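Local structure of Alpha/beta fold hydrolase (Pseudomonas aeruginosa, 6I8W) at residues H90-D95 with A120-A125; R129-A134 with A144-R149; L251-D256 with H286-E291; S264-M269 with V278-N283. The protein probably hydrolyses ester bonds of membrane phospholipids and related acylglycerols, as a membrane phospholipase A of the alpha/beta hydrolase fold. One frame throughout, in Å; residues are numbered along the deposited sequence.

Interaction 1: H90-D95 with A120-A125; sequences HVVALD and ANFAAA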
loop_
_atom_site.group_PDB
_atom_site.type_symbol
_atom_site.label_atom_id
_atom_site.label_comp_id
_atom_site.label_asym_id
_atom_site.label_seq_id
_atom_site.Cartn_x
_atom_site.Cartn_y
_atom_site.Cartn_z
ATOM N N HIS A 90 10.426 6.289 -13.772
ATOM C CA HIS A 90 11.231 5.526 -12.850
ATOM C C HIS A 90 10.344 5.211 -11.661
ATOM O O HIS A 90 10.070 6.082 -10.843
ATOM C CB HIS A 90 12.472 6.324 -12.444
ATOM C CG HIS A 90 13.300 5.677 -11.378
ATOM N ND1 HIS A 90 13.685 6.343 -10.233
ATOM C CD2 HIS A 90 13.836 4.435 -11.290
ATOM C CE1 HIS A 90 14.427 5.541 -9.487
ATOM N NE2 HIS A 90 14.531 4.377 -10.105
ATOM N N VAL A 91 9.866 3.977 -11.578
ATOM C CA VAL A 91 8.870 3.639 -10.571
ATOM C C VAL A 91 9.529 2.963 -9.373
ATOM O O VAL A 91 10.346 2.045 -9.530
ATOM C CB VAL A 91 7.777 2.730 -11.144
ATOM C CG1 VAL A 91 6.776 2.336 -10.045
ATOM C CG2 VAL A 91 7.074 3.421 -12.359
ATOM N N VAL A 92 9.199 3.452 -8.178
ATOM C CA VAL A 92 9.709 2.862 -6.936
ATOM C C VAL A 92 8.533 2.575 -5.998
ATOM O O VAL A 92 7.676 3.439 -5.765
ATOM C CB VAL A 92 10.735 3.784 -6.250
ATOM C CG1 VAL A 92 11.236 3.179 -4.901
ATOM C CG2 VAL A 92 11.903 4.076 -7.181
ATOM N N ALA A 93 8.471 1.352 -5.482
ATOM C CA ALA A 93 7.455 1.005 -4.494
ATOM C C ALA A 93 8.136 0.350 -3.287
ATOM O O ALA A 93 8.734 -0.717 -3.429
ATOM C CB ALA A 93 6.407 0.070 -5.109
ATOM N N LEU A 94 8.085 0.989 -2.116
ATOM C CA LEU A 94 8.745 0.426 -0.928
ATOM C C LEU A 94 7.779 -0.336 -0.015
ATOM O O LEU A 94 6.558 -0.109 -0.040
ATOM C CB LEU A 94 9.453 1.527 -0.095
ATOM C CG LEU A 94 8.608 2.347 0.896
ATOM C CD1 LEU A 94 9.500 3.237 1.788
ATOM C CD2 LEU A 94 7.558 3.199 0.169
ATOM N N ASP A 95 8.344 -1.248 0.779
ATOM C CA ASP A 95 7.669 -1.780 1.947
ATOM C C ASP A 95 7.943 -0.834 3.100
ATOM O O ASP A 95 9.099 -0.667 3.505
ATOM C CB ASP A 95 8.167 -3.186 2.319
ATOM C CG ASP A 95 7.704 -4.254 1.343
ATOM O OD1 ASP A 95 6.667 -4.042 0.686
ATOM O OD2 ASP A 95 8.370 -5.309 1.269
ATOM N N ALA A 120 10.908 10.008 3.396
ATOM C CA ALA A 120 11.782 11.069 2.902
ATOM C C ALA A 120 13.256 10.666 3.012
ATOM O O ALA A 120 14.037 10.898 2.093
ATOM C CB ALA A 120 11.533 12.356 3.652
ATOM N N ASN A 121 13.634 10.068 4.137
ATOM C CA ASN A 121 14.995 9.566 4.303
ATOM C C ASN A 121 15.309 8.450 3.290
ATOM O O ASN A 121 16.440 8.331 2.811
ATOM C CB ASN A 121 15.210 9.036 5.730
ATOM C CG ASN A 121 15.185 10.135 6.783
ATOM O OD1 ASN A 121 15.362 11.308 6.473
ATOM N ND2 ASN A 121 14.955 9.750 8.038
ATOM N N PHE A 122 14.310 7.628 2.992
ATOM C CA PHE A 122 14.448 6.576 1.980
ATOM C C PHE A 122 14.691 7.163 0.579
ATOM O O PHE A 122 15.541 6.682 -0.163
ATOM C CB PHE A 122 13.204 5.673 1.970
ATOM C CG PHE A 122 13.096 4.768 0.743
ATOM C CD1 PHE A 122 13.782 3.559 0.676
ATOM C CD2 PHE A 122 12.280 5.121 -0.322
ATOM C CE1 PHE A 122 13.658 2.722 -0.452
ATOM C CE2 PHE A 122 12.159 4.294 -1.452
ATOM C CZ PHE A 122 12.847 3.105 -1.513
ATOM N N ALA A 123 13.937 8.191 0.216
ATOM C CA ALA A 123 14.134 8.814 -1.089
ATOM C C ALA A 123 15.574 9.331 -1.208
ATOM O O ALA A 123 16.235 9.100 -2.222
ATOM C CB ALA A 123 13.119 9.947 -1.316
ATOM N N ALA A 124 16.078 9.984 -0.161
ATOM C CA ALA A 124 17.463 10.444 -0.167
ATOM C C ALA A 124 18.432 9.267 -0.278
ATOM O O ALA A 124 19.456 9.352 -0.963
ATOM C CB ALA A 124 17.772 11.283 1.096
ATOM N N ALA A 125 18.104 8.165 0.391
ATOM C CA ALA A 125 18.985 7.012 0.413
ATOM C C ALA A 125 19.128 6.368 -0.971
ATOM O O ALA A 125 20.176 5.797 -1.279
ATOM C CB ALA A 125 18.475 5.976 1.419
#

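Interaction 2: R129-A134 with A144-R149; sequences RRLHLA and ALYAAR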
loop_
_atom_site.group_PDB
_atom_site.type_symbol
_atom_site.label_atom_id
_atom_site.label_comp_id
_atom_site.label_asym_id
_atom_site.label_seq_id
_atom_site.Cartn_x
_atom_site.Cartn_y
_atom_site.Cartn_z
ATOM N N ARG A 129 15.731 13.170 -5.439
ATOM C CA ARG A 129 15.604 14.486 -4.805
ATOM C C ARG A 129 14.275 15.163 -5.115
ATOM O O ARG A 129 13.783 15.977 -4.335
ATOM C CB ARG A 129 16.751 15.400 -5.255
ATOM N N ARG A 130 13.709 14.833 -6.271
ATOM C CA ARG A 130 12.412 15.351 -6.673
ATOM C C ARG A 130 11.594 14.189 -7.195
ATOM O O ARG A 130 12.093 13.389 -7.984
ATOM C CB ARG A 130 12.558 16.449 -7.732
ATOM C CG ARG A 130 13.459 17.607 -7.275
ATOM C CD ARG A 130 12.821 18.966 -7.504
ATOM N NE ARG A 130 13.636 20.049 -6.950
ATOM N N LEU A 131 10.339 14.094 -6.771
ATOM C CA LEU A 131 9.550 12.921 -7.119
ATOM C C LEU A 131 8.065 13.175 -7.085
ATOM O O LEU A 131 7.607 14.126 -6.457
ATOM C CB LEU A 131 9.881 11.747 -6.174
ATOM C CG LEU A 131 9.950 11.905 -4.649
ATOM C CD1 LEU A 131 8.729 12.530 -4.022
ATOM C CD2 LEU A 131 10.207 10.553 -4.000
ATOM N N HIS A 132 7.325 12.321 -7.789
ATOM C CA HIS A 132 5.882 12.264 -7.652
ATOM C C HIS A 132 5.574 11.235 -6.584
ATOM O O HIS A 132 6.208 10.186 -6.538
ATOM C CB HIS A 132 5.214 11.865 -8.961
ATOM C CG HIS A 132 5.560 12.758 -10.107
ATOM N ND1 HIS A 132 4.768 13.821 -10.484
ATOM C CD2 HIS A 132 6.628 12.766 -10.940
ATOM C CE1 HIS A 132 5.320 14.430 -11.523
ATOM N NE2 HIS A 132 6.450 13.809 -11.817
ATOM N N LEU A 133 4.605 11.539 -5.733
ATOM C CA LEU A 133 4.185 10.626 -4.675
ATOM C C LEU A 133 2.804 10.099 -4.969
ATOM O O LEU A 133 1.937 10.863 -5.388
ATOM C CB LEU A 133 4.149 11.345 -3.316
ATOM C CG LEU A 133 5.427 11.718 -2.588
ATOM C CD1 LEU A 133 5.072 12.556 -1.353
ATOM C CD2 LEU A 133 6.147 10.430 -2.193
ATOM N N ALA A 134 2.582 8.814 -4.715
ATOM C CA ALA A 134 1.231 8.264 -4.703
ATOM C C ALA A 134 1.091 7.327 -3.509
ATOM O O ALA A 134 1.973 6.526 -3.246
ATOM C CB ALA A 134 0.910 7.521 -6.004
ATOM N N ALA A 144 0.653 12.442 2.078
ATOM C CA ALA A 144 0.184 13.814 2.245
ATOM C C ALA A 144 1.088 14.577 3.217
ATOM O O ALA A 144 1.409 15.740 2.978
ATOM C CB ALA A 144 -1.260 13.839 2.725
ATOM N N LEU A 145 1.525 13.923 4.292
ATOM C CA LEU A 145 2.388 14.601 5.268
ATOM C C LEU A 145 3.771 14.898 4.688
ATOM O O LEU A 145 4.349 15.947 4.953
ATOM C CB LEU A 145 2.526 13.782 6.554
ATOM C CG LEU A 145 1.263 13.726 7.408
ATOM C CD1 LEU A 145 1.478 12.787 8.593
ATOM C CD2 LEU A 145 0.845 15.127 7.869
ATOM N N TYR A 146 4.300 13.965 3.906
ATOM C CA TYR A 146 5.554 14.183 3.193
ATOM C C TYR A 146 5.433 15.445 2.326
ATOM O O TYR A 146 6.286 16.338 2.389
ATOM C CB TYR A 146 5.882 12.937 2.349
ATOM C CG TYR A 146 7.239 12.865 1.657
ATOM C CD1 TYR A 146 8.063 13.973 1.521
ATOM C CD2 TYR A 146 7.673 11.668 1.102
ATOM C CE1 TYR A 146 9.291 13.883 0.866
ATOM C CE2 TYR A 146 8.892 11.568 0.456
ATOM C CZ TYR A 146 9.693 12.677 0.333
ATOM O OH TYR A 146 10.903 12.559 -0.319
ATOM N N ALA A 147 4.366 15.519 1.532
ATOM C CA ALA A 147 4.140 16.661 0.643
ATOM C C ALA A 147 3.981 17.976 1.408
ATOM O O ALA A 147 4.387 19.033 0.920
ATOM C CB ALA A 147 2.909 16.417 -0.248
ATOM N N ALA A 148 3.382 17.918 2.596
ATOM C CA ALA A 148 3.161 19.129 3.387
ATOM C C ALA A 148 4.452 19.568 4.056
ATOM O O ALA A 148 4.688 20.756 4.257
ATOM C CB ALA A 148 2.071 18.904 4.428
ATOM N N ARG A 149 5.290 18.594 4.403
ATOM C CA ARG A 149 6.526 18.863 5.138
ATOM C C ARG A 149 7.720 19.169 4.242
ATOM O O ARG A 149 8.621 19.900 4.631
ATOM C CB ARG A 149 6.868 17.678 6.037
ATOM C CG ARG A 149 5.917 17.497 7.197
ATOM C CD ARG A 149 6.166 16.164 7.866
ATOM N NE ARG A 149 5.348 15.978 9.059
ATOM C CZ ARG A 149 5.391 14.888 9.813
ATOM N NH1 ARG A 149 6.203 13.888 9.478
ATOM N NH2 ARG A 149 4.623 14.789 10.889
#

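Interaction 3: L251-D256 with H286-E291; sequences LLLWGD and HVPMVE. With MYR (myristic acid), chain C.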
loop_
_atom_site.group_PDB
_atom_site.type_symbol
_atom_site.label_atom_id
_atom_site.label_comp_id
_atom_site.label_asym_id
_atom_site.label_seq_id
_atom_site.Cartn_x
_atom_site.Cartn_y
_atom_site.Cartn_z
ATOM N N LEU A 251 -3.897 14.859 -6.726
ATOM C CA LEU A 251 -4.984 14.058 -7.252
ATOM C C LEU A 251 -5.698 13.364 -6.099
ATOM O O LEU A 251 -5.059 12.697 -5.284
ATOM C CB LEU A 251 -4.466 13.023 -8.252
ATOM C CG LEU A 251 -5.506 12.011 -8.756
ATOM C CD1 LEU A 251 -6.647 12.715 -9.508
ATOM C CD2 LEU A 251 -4.824 10.952 -9.670
ATOM N N LEU A 252 -7.012 13.545 -6.031
ATOM C CA LEU A 252 -7.863 12.810 -5.098
ATOM C C LEU A 252 -8.582 11.736 -5.890
ATOM O O LEU A 252 -9.426 12.059 -6.725
ATOM C CB LEU A 252 -8.880 13.750 -4.415
ATOM C CG LEU A 252 -8.270 14.992 -3.780
ATOM C CD1 LEU A 252 -9.341 15.895 -3.158
ATOM C CD2 LEU A 252 -7.216 14.571 -2.733
ATOM N N LEU A 253 -8.246 10.469 -5.661
ATOM C CA LEU A 253 -8.884 9.394 -6.427
ATOM C C LEU A 253 -9.532 8.387 -5.481
ATOM O O LEU A 253 -8.886 7.920 -4.535
ATOM C CB LEU A 253 -7.865 8.696 -7.346
ATOM C CG LEU A 253 -8.394 7.630 -8.321
ATOM C CD1 LEU A 253 -7.584 7.565 -9.626
ATOM C CD2 LEU A 253 -8.427 6.235 -7.645
ATOM N N TRP A 254 -10.795 8.044 -5.752
ATOM C CA TRP A 254 -11.564 7.167 -4.866
ATOM C C TRP A 254 -12.295 6.087 -5.638
ATOM O O TRP A 254 -12.673 6.296 -6.791
ATOM C CB TRP A 254 -12.596 7.973 -4.060
ATOM C CG TRP A 254 -12.490 7.761 -2.564
ATOM C CD1 TRP A 254 -13.231 6.900 -1.796
ATOM C CD2 TRP A 254 -11.591 8.425 -1.666
ATOM N NE1 TRP A 254 -12.840 6.987 -0.477
ATOM C CE2 TRP A 254 -11.833 7.912 -0.373
ATOM C CE3 TRP A 254 -10.597 9.395 -1.832
ATOM C CZ2 TRP A 254 -11.123 8.343 0.747
ATOM C CZ3 TRP A 254 -9.888 9.819 -0.718
ATOM C CH2 TRP A 254 -10.156 9.294 0.554
ATOM N N GLY A 255 -12.482 4.933 -5.001
ATOM C CA GLY A 255 -13.499 3.985 -5.428
ATOM C C GLY A 255 -14.794 4.411 -4.765
ATOM O O GLY A 255 -14.818 4.584 -3.552
ATOM N N ASP A 256 -15.869 4.588 -5.532
ATOM C CA ASP A 256 -17.092 5.151 -4.966
ATOM C C ASP A 256 -17.667 4.288 -3.836
ATOM O O ASP A 256 -18.259 4.817 -2.895
ATOM C CB ASP A 256 -18.161 5.365 -6.058
ATOM C CG ASP A 256 -18.598 4.062 -6.741
ATOM O OD1 ASP A 256 -17.900 3.034 -6.609
ATOM O OD2 ASP A 256 -19.636 4.072 -7.449
ATOM N N HIS A 286 -11.985 0.027 -2.117
ATOM C CA HIS A 286 -10.930 0.743 -1.412
ATOM C C HIS A 286 -9.554 0.742 -2.085
ATOM O O HIS A 286 -8.706 1.584 -1.775
ATOM C CB HIS A 286 -10.803 0.123 -0.012
ATOM C CG HIS A 286 -9.783 0.775 0.865
ATOM N ND1 HIS A 286 -9.782 2.128 1.130
ATOM C CD2 HIS A 286 -8.767 0.248 1.593
ATOM C CE1 HIS A 286 -8.782 2.414 1.948
ATOM N NE2 HIS A 286 -8.149 1.290 2.238
ATOM N N VAL A 287 -9.303 -0.212 -2.975
ATOM C CA VAL A 287 -7.970 -0.283 -3.585
ATOM C C VAL A 287 -8.073 -0.315 -5.118
ATOM O O VAL A 287 -7.788 -1.329 -5.756
ATOM C CB VAL A 287 -7.159 -1.503 -3.038
ATOM C CG1 VAL A 287 -6.728 -1.257 -1.560
ATOM C CG2 VAL A 287 -7.971 -2.787 -3.117
ATOM N N PRO A 288 -8.489 0.817 -5.720
ATOM C CA PRO A 288 -8.689 0.895 -7.176
ATOM C C PRO A 288 -7.461 0.427 -7.968
ATOM O O PRO A 288 -7.613 -0.237 -9.010
ATOM C CB PRO A 288 -8.952 2.397 -7.434
ATOM C CG PRO A 288 -9.277 2.994 -6.134
ATOM C CD PRO A 288 -8.715 2.110 -5.045
ATOM N N MET A 289 -6.266 0.738 -7.472
ATOM C CA MET A 289 -5.036 0.376 -8.185
ATOM C C MET A 289 -4.825 -1.139 -8.207
ATOM O O MET A 289 -4.046 -1.637 -9.012
ATOM C CB MET A 289 -3.814 1.066 -7.573
ATOM C CG MET A 289 -3.288 0.397 -6.316
ATOM S SD MET A 289 -4.316 0.813 -4.858
ATOM C CE MET A 289 -3.331 0.048 -3.565
ATOM N N VAL A 290 -5.520 -1.871 -7.332
ATOM C CA VAL A 290 -5.484 -3.336 -7.384
ATOM C C VAL A 290 -6.717 -3.898 -8.100
ATOM O O VAL A 290 -6.599 -4.816 -8.903
ATOM C CB VAL A 290 -5.389 -3.953 -5.973
ATOM C CG1 VAL A 290 -5.365 -5.489 -6.048
ATOM C CG2 VAL A 290 -4.161 -3.419 -5.236
ATOM N N GLU A 291 -7.898 -3.350 -7.798
ATOM C CA GLU A 291 -9.144 -3.855 -8.367
ATOM C C GLU A 291 -9.234 -3.625 -9.886
ATOM O O GLU A 291 -9.618 -4.513 -10.649
ATOM C CB GLU A 291 -10.357 -3.212 -7.672
ATOM C CG GLU A 291 -11.694 -3.791 -8.183
ATOM C CD GLU A 291 -12.907 -3.480 -7.303
ATOM O OE1 GLU A 291 -14.039 -3.646 -7.802
ATOM O OE2 GLU A 291 -12.750 -3.113 -6.111
HETATM C C1 MYR C . -5.364 -1.999 2.511
HETATM O O1 MYR C . -4.745 -1.123 1.863
HETATM O O2 MYR C . -5.939 -1.749 3.595
HETATM C C2 MYR C . -5.494 -3.391 1.922
HETATM C C3 MYR C . -4.744 -3.470 0.593
HETATM C C4 MYR C . -5.122 -4.722 -0.193
HETATM C C5 MYR C . -4.630 -5.992 0.485
HETATM C C6 MYR C . -4.816 -7.179 -0.452
HETATM C C7 MYR C . -3.484 -7.823 -0.825
HETATM C C8 MYR C . -3.460 -8.204 -2.303
HETATM C C9 MYR C . -2.778 -9.551 -2.541
HETATM C C10 MYR C . -1.421 -9.363 -3.208
HETATM C C11 MYR C . -0.863 -10.675 -3.749
HETATM C C12 MYR C . 0.628 -10.538 -4.041
HETATM C C13 MYR C . 1.043 -11.454 -5.182
HETATM C C14 MYR C . 2.015 -10.743 -6.095
#

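Interaction 4: S264-M269 with V278-N283; sequences SSIEVM and VVIMEN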
loop_
_atom_site.group_PDB
_atom_site.type_symbol
_atom_site.label_atom_id
_atom_site.label_comp_id
_atom_site.label_asym_id
_atom_site.label_seq_id
_atom_site.Cartn_x
_atom_site.Cartn_y
_atom_site.Cartn_z
ATOM N N SER A 264 -16.881 10.506 0.801
ATOM C CA SER A 264 -17.158 11.873 1.233
ATOM C C SER A 264 -15.907 12.568 1.793
ATOM O O SER A 264 -15.928 13.775 2.050
ATOM C CB SER A 264 -18.288 11.897 2.282
ATOM O OG SER A 264 -17.926 11.223 3.485
ATOM N N SER A 265 -14.833 11.808 1.998
ATOM C CA SER A 265 -13.522 12.382 2.315
ATOM C C SER A 265 -13.091 13.453 1.306
ATOM O O SER A 265 -12.393 14.398 1.660
ATOM C CB SER A 265 -12.441 11.291 2.358
ATOM O OG SER A 265 -12.633 10.387 3.432
ATOM N N ILE A 266 -13.484 13.282 0.046
ATOM C CA ILE A 266 -13.069 14.204 -1.014
ATOM C C ILE A 266 -13.626 15.613 -0.778
ATOM O O ILE A 266 -12.945 16.608 -1.027
ATOM C CB ILE A 266 -13.498 13.682 -2.402
ATOM C CG1 ILE A 266 -12.560 12.554 -2.840
ATOM C CG2 ILE A 266 -13.456 14.796 -3.470
ATOM C CD1 ILE A 266 -13.011 11.850 -4.085
ATOM N N GLU A 267 -14.850 15.693 -0.271
ATOM C CA GLU A 267 -15.471 16.990 0.008
ATOM C C GLU A 267 -14.764 17.721 1.152
ATOM O O GLU A 267 -14.761 18.942 1.201
ATOM C CB GLU A 267 -16.964 16.823 0.317
ATOM C CG GLU A 267 -17.719 15.935 -0.673
ATOM C CD GLU A 267 -17.684 16.469 -2.106
ATOM O OE1 GLU A 267 -17.520 17.694 -2.299
ATOM O OE2 GLU A 267 -17.827 15.659 -3.045
ATOM N N VAL A 268 -14.151 16.975 2.064
ATOM C CA VAL A 268 -13.364 17.600 3.121
ATOM C C VAL A 268 -12.076 18.178 2.528
ATOM O O VAL A 268 -11.691 19.295 2.841
ATOM C CB VAL A 268 -13.011 16.603 4.244
ATOM C CG1 VAL A 268 -11.981 17.199 5.199
ATOM C CG2 VAL A 268 -14.269 16.175 4.993
ATOM N N MET A 269 -11.422 17.416 1.656
ATOM C CA MET A 269 -10.081 17.763 1.196
ATOM C C MET A 269 -10.037 18.793 0.076
ATOM O O MET A 269 -9.100 19.590 -0.017
ATOM C CB MET A 269 -9.354 16.494 0.742
ATOM C CG MET A 269 -9.063 15.539 1.888
ATOM S SD MET A 269 -8.063 14.149 1.318
ATOM C CE MET A 269 -9.259 13.236 0.347
ATOM N N VAL A 278 -9.754 15.609 -9.194
ATOM C CA VAL A 278 -10.606 14.584 -8.607
ATOM C C VAL A 278 -10.916 13.482 -9.613
ATOM O O VAL A 278 -11.233 13.760 -10.769
ATOM C CB VAL A 278 -11.940 15.182 -8.088
ATOM C CG1 VAL A 278 -12.871 14.079 -7.596
ATOM C CG2 VAL A 278 -11.702 16.221 -6.979
ATOM N N VAL A 279 -10.801 12.234 -9.171
ATOM C CA VAL A 279 -11.329 11.101 -9.917
ATOM C C VAL A 279 -12.121 10.188 -8.975
ATOM O O VAL A 279 -11.593 9.728 -7.975
ATOM C CB VAL A 279 -10.215 10.280 -10.609
ATOM C CG1 VAL A 279 -10.797 9.000 -11.197
ATOM C CG2 VAL A 279 -9.503 11.125 -11.712
ATOM N N ILE A 280 -13.388 9.938 -9.290
ATOM C CA ILE A 280 -14.144 8.932 -8.551
ATOM C C ILE A 280 -14.503 7.823 -9.515
ATOM O O ILE A 280 -15.247 8.039 -10.475
ATOM C CB ILE A 280 -15.430 9.504 -7.902
ATOM C CG1 ILE A 280 -15.086 10.682 -6.986
ATOM C CG2 ILE A 280 -16.178 8.418 -7.097
ATOM C CD1 ILE A 280 -16.313 11.375 -6.378
ATOM N N MET A 281 -13.972 6.634 -9.257
ATOM C CA MET A 281 -14.241 5.480 -10.103
ATOM C C MET A 281 -15.500 4.756 -9.649
ATOM O O MET A 281 -15.712 4.567 -8.453
ATOM C CB MET A 281 -13.032 4.540 -10.110
ATOM C CG MET A 281 -11.855 5.150 -10.895
ATOM S SD MET A 281 -10.290 4.268 -10.702
ATOM C CE MET A 281 -10.762 2.646 -11.262
ATOM N N GLU A 282 -16.342 4.382 -10.610
ATOM C CA GLU A 282 -17.659 3.821 -10.320
ATOM C C GLU A 282 -17.602 2.321 -10.020
ATOM O O GLU A 282 -16.845 1.584 -10.653
ATOM C CB GLU A 282 -18.612 4.056 -11.499
ATOM C CG GLU A 282 -20.078 3.779 -11.168
ATOM C CD GLU A 282 -20.515 2.402 -11.625
ATOM O OE1 GLU A 282 -19.814 1.809 -12.476
ATOM O OE2 GLU A 282 -21.554 1.908 -11.143
ATOM N N ASN A 283 -18.415 1.885 -9.063
ATOM C CA ASN A 283 -18.510 0.482 -8.657
ATOM C C ASN A 283 -17.148 -0.110 -8.327
ATOM O O ASN A 283 -16.817 -1.223 -8.756
ATOM C CB ASN A 283 -19.189 -0.366 -9.747
ATOM C CG ASN A 283 -19.813 -1.644 -9.185
ATOM O OD1 ASN A 283 -20.350 -1.650 -8.079
ATOM N ND2 ASN A 283 -19.711 -2.734 -9.934
#

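Interaction 1: H90-D95 with A120-A125
Phe-122, on the helix 112-125, brings its ring against Val-92 and Leu-94, two residues of strand 90-94 whose side chains leave the strand on the same side. Its CG stands anti to the backbone N (chi1 166°), which carries the ring away from the helix and down onto the sheet. Followed outward from CB, the side chain makes its first contact at CG, where Leu-94 CD1 lies 4.0 Å away. CD2 is met by the same methyl. Farther out, CE2 approaches Val-92 CG1 at 3.7 Å and Leu-94 CB at 4.1 Å, and CZ, the tip, lies 3.8 Å from that valine methyl and 4.0 Å from Leu-94 CB. The two aliphatic residues use different parts of the ring. Leu-94 lies alongside it, pointing back toward the helix, so that its CD1 sits over one face, 4.2 Å from the ring centroid and 18° off the normal, a CH-pi contact. Val-92 meets the ring head-on, its CG1 in the ring plane at the far edge. Leucine suits the first place because its longer chain reaches back along the ring; the short, branched valine suits both an extended strand and the end of a ring that arrives pointing at it. Tyr-54 of the neighbouring strand 50-57 packs edge-to-face on Phe-122 and also touches both strand residues, while Leu-66 of strand 64-68 also touches Phe-122. No hydrogen bond crosses the contact and all three residues are buried, so helix and sheet are held here by the hydrophobic effect and dispersion, with a weakly directional CH-pi component.

Interaction 2: R129-A134 with A144-R149
The 131-134 part of strand 131-136 and the helical segment 144-149 run roughly antiparallel, with 145° between their directions and their axes 9.4 Å apart at closest approach. They belong to the first two arms of a beta-alpha-beta crossover of the alpha/beta hydrolase fold, which strand 154-160 completes. Leu-133 and Tyr-146 carry most of the contact, and their side chains cross at about a right angle. Both methyls of Leu-133 take part: CD1 rests 3.7 Å from Tyr-146 CG, beside the root of the ring, and CD2 lies 3.8 Å from Tyr-146 CD2. A leucine fits because its forked end spreads along the ring. Tyr-146 has CG anti to its own N (chi1 -172°), which sends the ring off the helix toward Leu-131, whose CD1 is 4.5 Å from Tyr-146 CZ. Ala-147, next along the helix, is small enough to let the backbone come close to the sheet; Leu-133 CD1 is 4.2 Å from Ala-147 N. Tyrosine combines an apolar ring for the core with a polar end, and that end is satisfied though buried: Tyr-146 OH hydrogen-bonds OE1 of Gln-153, just ahead of strand 154-160, while Leu-131 CD2 lies 4.2 Å from the same OH.

Interaction 3: L251-D256 with H286-E291
His-286 brings the chain closest to the strand 251-255, its CA 5.8 Å from the CA of Gly-255, yet its side chain starts out away from the strand. The ring bonds through ND1 to Asp-258 OD2 and through NE2 to Ser-137 OG, an arrangement consistent with the Ser-His-Asp triad of this family. Myristic acid lies beyond, its O2 in the plane of the ring at the edge, 4.0 Å from His-286 NE2. The side chain of Val-287 likewise sets out away from the strand, and its CG1 packs 3.7 Å from C3 of the fatty acid, an aliphatic wall for an aliphatic chain. This residue is the N-cap of the helix 288-291, and its carbonyl O accepts from both Val-290 N and Glu-291 N. Pro-288 then makes the contact proper. Its CG reaches 3.7 Å from Leu-253 CD2, the two side chains lying alongside one another and pointing opposite ways, and 3.9 Å from Gly-255 N. Proline suits the first turn of a helix, where it sacrifices no helical N-H bond; at Gly-255, which has no side chain, its ring meets bare backbone. Glu-291, at the end, turns its carboxylate to the backbone N of Gly-285, Val-201 and Gln-202. No hydrogen bond crosses the contact, which is van der Waals packing of Pro-288 on Leu-253 and the Gly-255 backbone; the polar bonding of His-286 is directed elsewhere, toward the probable triad.

Interaction 4: S264-M269 with V278-N283
Within these segments Ile-266 alone makes the contact from the helix 265-269, meeting Val-278 and Ile-280 of the edge strand 276-281 with both of its methyls. CD1, the tip, lies 3.8 Å from Ile-280 CG1 and 4.0 Å from Ile-280 CD1; it is also 4.2 Å from Val-278 CG1. The branch methyl CG2 of Ile-266 stays nearer the root and faces Val-278 CG2 at 4.2 Å. Each strand side chain meets the isoleucine at a slant, so the touch is between methyl and methylene ends. With CG1 anti to its carbonyl carbon (chi1 -77°) and CD1 extended beyond it (chi2 172°), Ile-266 reaches the strand at full length. Val-278 and Ile-280, two apart in sequence, point the same way from the strand, and their beta branching is well suited to its extended backbone; both lie on the surface, whereas Ile-266 is buried. In the next shell, Trp-254 packs against Ile-266 and Ser-265 from the adjacent strand 250-255. The helical segment is also held by Ser-265 OG, bonded to Asp-262 O, and Ser-264 OG, bonded to Asp-262 OD2. The strand in turn is fixed by backbone bonds from Val-279 and Met-281 to Trp-254. The whole is a beta-alpha-beta crossover, strand 250-255 to helix 265-269 to strand 276-281, which closes one edge of the central sheet of an alpha/beta hydrolase.

All four contacts lean on one mixed sheet. Interactions 1 and 2 adjoin, their centres about 11 Å apart: Ala-123 CB lies 3.6 Å from Tyr-146 OH, where helix 112-125 packs on helix 138-149. Interactions 3 and 4 are closer still, about 9 Å between centres, because strands 250-255 and 276-281 are neighbours; Trp-254 O and Met-281 N, 2.8 Å apart, probably share a hydrogen bond. The two pairs are separate, interactions 2 and 3 approaching to about 7 Å between nearest atoms. The probable active site lies nearest interaction 3, which holds His-286 and borders the myristic acid; the side chain of Leu-94 in interaction 1 is about 13 Å from that ligand.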